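Local coordinates for pyridoxal phosphate homeostasis protein (Bifidobacterium adolescentis ATCC 15703, PDB 3CPG) that probably binds pyridoxal 5'-phosphate on a TIM-barrel domain of the alanine racemase N-terminal type and takes part in keeping the cofactor's cellular level balanced, at residues 94-102 with 111-119. Sequence-based numbering, arbitrary orientation.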
loop_
_atom_site.group_PDB
_atom_site.type_symbol
_atom_site.label_atom_id
_atom_site.label_comp_id
_atom_site.label_asym_id
_atom_site.label_seq_id
_atom_site.Cartn_x
_atom_site.Cartn_y
_atom_site.Cartn_z
ATOM N N CYS A 94 9.704 -14.675 -7.144
ATOM C CA CYS A 94 10.520 -13.629 -6.541
ATOM C C CYS A 94 11.790 -14.206 -5.937
ATOM O O CYS A 94 12.851 -13.597 -6.034
ATOM C CB CYS A 94 9.732 -12.870 -5.471
ATOM S SG CYS A 94 8.555 -11.692 -6.169
ATOM N N ALA A 95 11.685 -15.385 -5.331
ATOM C CA ALA A 95 12.845 -16.029 -4.723
ATOM C C ALA A 95 13.901 -16.328 -5.783
ATOM O O ALA A 95 15.093 -16.105 -5.574
ATOM C CB ALA A 95 12.428 -17.317 -4.022
ATOM N N GLU A 96 13.457 -16.841 -6.923
ATOM C CA GLU A 96 14.373 -17.157 -8.013
ATOM C C GLU A 96 15.080 -15.896 -8.502
ATOM O O GLU A 96 16.234 -15.944 -8.939
ATOM C CB GLU A 96 13.599 -17.816 -9.153
ATOM C CG GLU A 96 13.147 -19.224 -8.817
ATOM C CD GLU A 96 12.036 -19.720 -9.714
ATOM O OE1 GLU A 96 11.882 -19.189 -10.833
ATOM O OE2 GLU A 96 11.320 -20.655 -9.300
ATOM N N ARG A 97 14.380 -14.768 -8.421
ATOM C CA ARG A 97 14.931 -13.483 -8.838
ATOM C C ARG A 97 15.743 -12.824 -7.724
ATOM O O ARG A 97 16.173 -11.682 -7.862
ATOM C CB ARG A 97 13.811 -12.538 -9.268
ATOM C CG ARG A 97 13.195 -12.856 -10.616
ATOM C CD ARG A 97 14.182 -12.629 -11.749
ATOM N NE ARG A 97 13.503 -12.470 -13.030
ATOM C CZ ARG A 97 13.848 -13.101 -14.148
ATOM N NH1 ARG A 97 14.870 -13.947 -14.151
ATOM N NH2 ARG A 97 13.169 -12.883 -15.266
ATOM N N GLY A 98 15.938 -13.542 -6.622
ATOM C CA GLY A 98 16.726 -13.009 -5.517
ATOM C C GLY A 98 16.007 -12.067 -4.568
ATOM O O GLY A 98 16.651 -11.265 -3.886
ATOM N N PHE A 99 14.682 -12.166 -4.516
ATOM C CA PHE A 99 13.879 -11.313 -3.641
ATOM C C PHE A 99 13.047 -12.121 -2.660
ATOM O O PHE A 99 12.613 -13.229 -2.970
ATOM C CB PHE A 99 12.878 -10.475 -4.448
ATOM C CG PHE A 99 13.499 -9.578 -5.471
ATOM C CD1 PHE A 99 14.300 -8.510 -5.088
ATOM C CD2 PHE A 99 13.254 -9.783 -6.828
ATOM C CE1 PHE A 99 14.850 -7.657 -6.039
ATOM C CE2 PHE A 99 13.798 -8.935 -7.786
ATOM C CZ PHE A 99 14.596 -7.871 -7.394
ATOM N N SER A 100 12.823 -11.561 -1.476
ATOM C CA SER A 100 11.957 -12.206 -0.502
ATOM C C SER A 100 10.652 -11.443 -0.730
ATOM O O SER A 100 10.680 -10.267 -1.088
ATOM C CB SER A 100 12.478 -12.015 0.930
ATOM O OG SER A 100 12.587 -10.652 1.285
ATOM N N LEU A 101 9.514 -12.105 -0.558
ATOM C CA LEU A 101 8.225 -11.457 -0.794
ATOM C C LEU A 101 7.287 -11.586 0.394
ATOM O O LEU A 101 7.006 -12.689 0.839
ATOM C CB LEU A 101 7.551 -12.073 -2.020
ATOM C CG LEU A 101 6.136 -11.589 -2.362
ATOM C CD1 LEU A 101 6.185 -10.150 -2.867
ATOM C CD2 LEU A 101 5.531 -12.496 -3.429
ATOM N N GLY A 102 6.789 -10.455 0.881
ATOM C CA GLY A 102 5.885 -10.476 2.016
ATOM C C GLY A 102 6.455 -11.306 3.147
ATOM O O GLY A 102 7.643 -11.216 3.451
ATOM N N ALA A 111 20.743 -11.735 2.494
ATOM C CA ALA A 111 20.968 -10.375 2.016
ATOM C C ALA A 111 20.035 -10.043 0.855
ATOM O O ALA A 111 20.181 -9.013 0.202
ATOM C CB ALA A 111 22.422 -10.205 1.584
ATOM N N ALA A 112 19.073 -10.921 0.598
ATOM C CA ALA A 112 18.128 -10.696 -0.488
ATOM C C ALA A 112 17.258 -9.476 -0.203
ATOM O O ALA A 112 16.792 -9.289 0.922
ATOM C CB ALA A 112 17.246 -11.927 -0.675
ATOM N N GLU A 113 17.051 -8.641 -1.217
ATOM C CA GLU A 113 16.213 -7.461 -1.047
ATOM C C GLU A 113 14.800 -7.945 -0.782
ATOM O O GLU A 113 14.363 -8.941 -1.358
ATOM C CB GLU A 113 16.217 -6.592 -2.303
ATOM C CG GLU A 113 15.390 -5.323 -2.143
ATOM C CD GLU A 113 15.470 -4.406 -3.344
ATOM O OE1 GLU A 113 16.331 -4.638 -4.218
ATOM O OE2 GLU A 113 14.675 -3.445 -3.408
ATOM N N HIS A 114 14.088 -7.239 0.086
ATOM C CA HIS A 114 12.726 -7.623 0.421
ATOM C C HIS A 114 11.702 -6.799 -0.353
ATOM O O HIS A 114 11.828 -5.575 -0.466
ATOM C CB HIS A 114 12.496 -7.461 1.931
ATOM C CG HIS A 114 11.111 -7.817 2.373
ATOM N ND1 HIS A 114 10.186 -6.870 2.763
ATOM C CD2 HIS A 114 10.488 -9.015 2.478
ATOM C CE1 HIS A 114 9.056 -7.471 3.090
ATOM N NE2 HIS A 114 9.212 -8.772 2.926
ATOM N N ILE A 115 10.701 -7.484 -0.900
ATOM C CA ILE A 115 9.625 -6.832 -1.643
ATOM C C ILE A 115 8.353 -6.914 -0.797
ATOM O O ILE A 115 7.801 -7.993 -0.585
ATOM C CB ILE A 115 9.367 -7.523 -3.008
ATOM C CG1 ILE A 115 10.556 -7.293 -3.939
ATOM C CG2 ILE A 115 8.099 -6.971 -3.651
ATOM C CD1 ILE A 115 10.402 -7.927 -5.308
ATOM N N PRO A 116 7.888 -5.772 -0.274
ATOM C CA PRO A 116 6.669 -5.806 0.543
ATOM C C PRO A 116 5.463 -6.276 -0.263
ATOM O O PRO A 116 5.332 -5.961 -1.444
ATOM C CB PRO A 116 6.527 -4.361 1.009
ATOM C CG PRO A 116 7.956 -3.913 1.109
ATOM C CD PRO A 116 8.549 -4.462 -0.172
ATOM N N PHE A 117 4.589 -7.043 0.384
ATOM C CA PHE A 117 3.380 -7.549 -0.261
ATOM C C PHE A 117 2.253 -7.025 0.629
ATOM O O PHE A 117 2.033 -7.539 1.720
ATOM C CB PHE A 117 3.403 -9.088 -0.277
ATOM C CG PHE A 117 2.346 -9.727 -1.152
ATOM C CD1 PHE A 117 2.487 -11.052 -1.559
ATOM C CD2 PHE A 117 1.204 -9.031 -1.540
ATOM C CE1 PHE A 117 1.507 -11.678 -2.338
ATOM C CE2 PHE A 117 0.221 -9.644 -2.318
ATOM C CZ PHE A 117 0.372 -10.971 -2.717
ATOM N N HIS A 118 1.580 -5.975 0.172
ATOM C CA HIS A 118 0.497 -5.368 0.939
ATOM C C HIS A 118 -0.894 -5.719 0.452
ATOM O O HIS A 118 -1.082 -6.143 -0.686
ATOM C CB HIS A 118 0.597 -3.837 0.902
ATOM C CG HIS A 118 1.831 -3.282 1.539
ATOM N ND1 HIS A 118 1.952 -1.952 1.876
ATOM C CD2 HIS A 118 3.007 -3.866 1.871
ATOM C CE1 HIS A 118 3.152 -1.738 2.390
ATOM N NE2 HIS A 118 3.810 -2.882 2.397
ATOM N N LEU A 119 -1.864 -5.545 1.343
ATOM C CA LEU A 119 -3.263 -5.728 0.993
ATOM C C LEU A 119 -3.705 -4.274 1.007
ATOM O O LEU A 119 -3.532 -3.585 2.015
ATOM C CB LEU A 119 -4.045 -6.503 2.056
ATOM C CG LEU A 119 -5.524 -6.620 1.647
ATOM C CD1 LEU A 119 -5.642 -7.575 0.466
ATOM C CD2 LEU A 119 -6.369 -7.114 2.802
HETATM O O HOH W 1 18.275 -8.969 -3.974
HETATM O O HOH W 2 15.049 -10.716 2.434
#
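Strand 99-101 pairs in parallel with residues 113-115 of strand 113-119, an added edge strand beside the TIM barrel, and the pairs Ser100 with His114 and Leu101 with Ile115 show how a short parallel ladder is secured at its ends. Ser100 bonds both ways: its N donates to Glu113 O (3.0 Å) and its O accepts from Ile115 N. Gly102 N continues the ladder with a nearly straight bond to Ile115 O, 170° at the hydrogen.

Beyond that rung a side chain takes over. With CG anti to its backbone N (chi1 179°), His114 runs along the strand, and its NE2 donates to Gly102 O at 3.0 Å, the oxygen lying close to the imidazole plane. Ser100 OG meets the same ring at its edge, 2.9 Å from His114 CD2. At the other end the strands splay, and one water bridges Gly98 O and Glu113 N; a second links Ser100 OG to Ala112 O.

Phe99, Leu101 and Ile115 share the face opposite Ser100 and His114. Ile115 CD1 sits over one face of the Phe99 ring, 3.9 Å from its centroid, in a CH-pi contact, while Arg97 O lies over the opposite face. Glu113 runs alongside this ring with its carboxylate turned 81° to it. Farther along, Leu101 CD1 touches Ile115 CG2 at 3.8 Å, and Leu101 CG packs against Phe117 CD1. Helix 61-69 covers Ile115 and Phe99 through Ile68.

Gly98, the C-prime residue of a Schellman motif, turns the chain out of helix 80-96 into the edge strand. The Phe99, Leu101 and Ile115 face is thus mainly apolar and packs toward helix 61-69, with Glu113 at its rim, whereas the Ser100 and His114 face is polar, its imidazole fixing the strand's far end through Gly102 O.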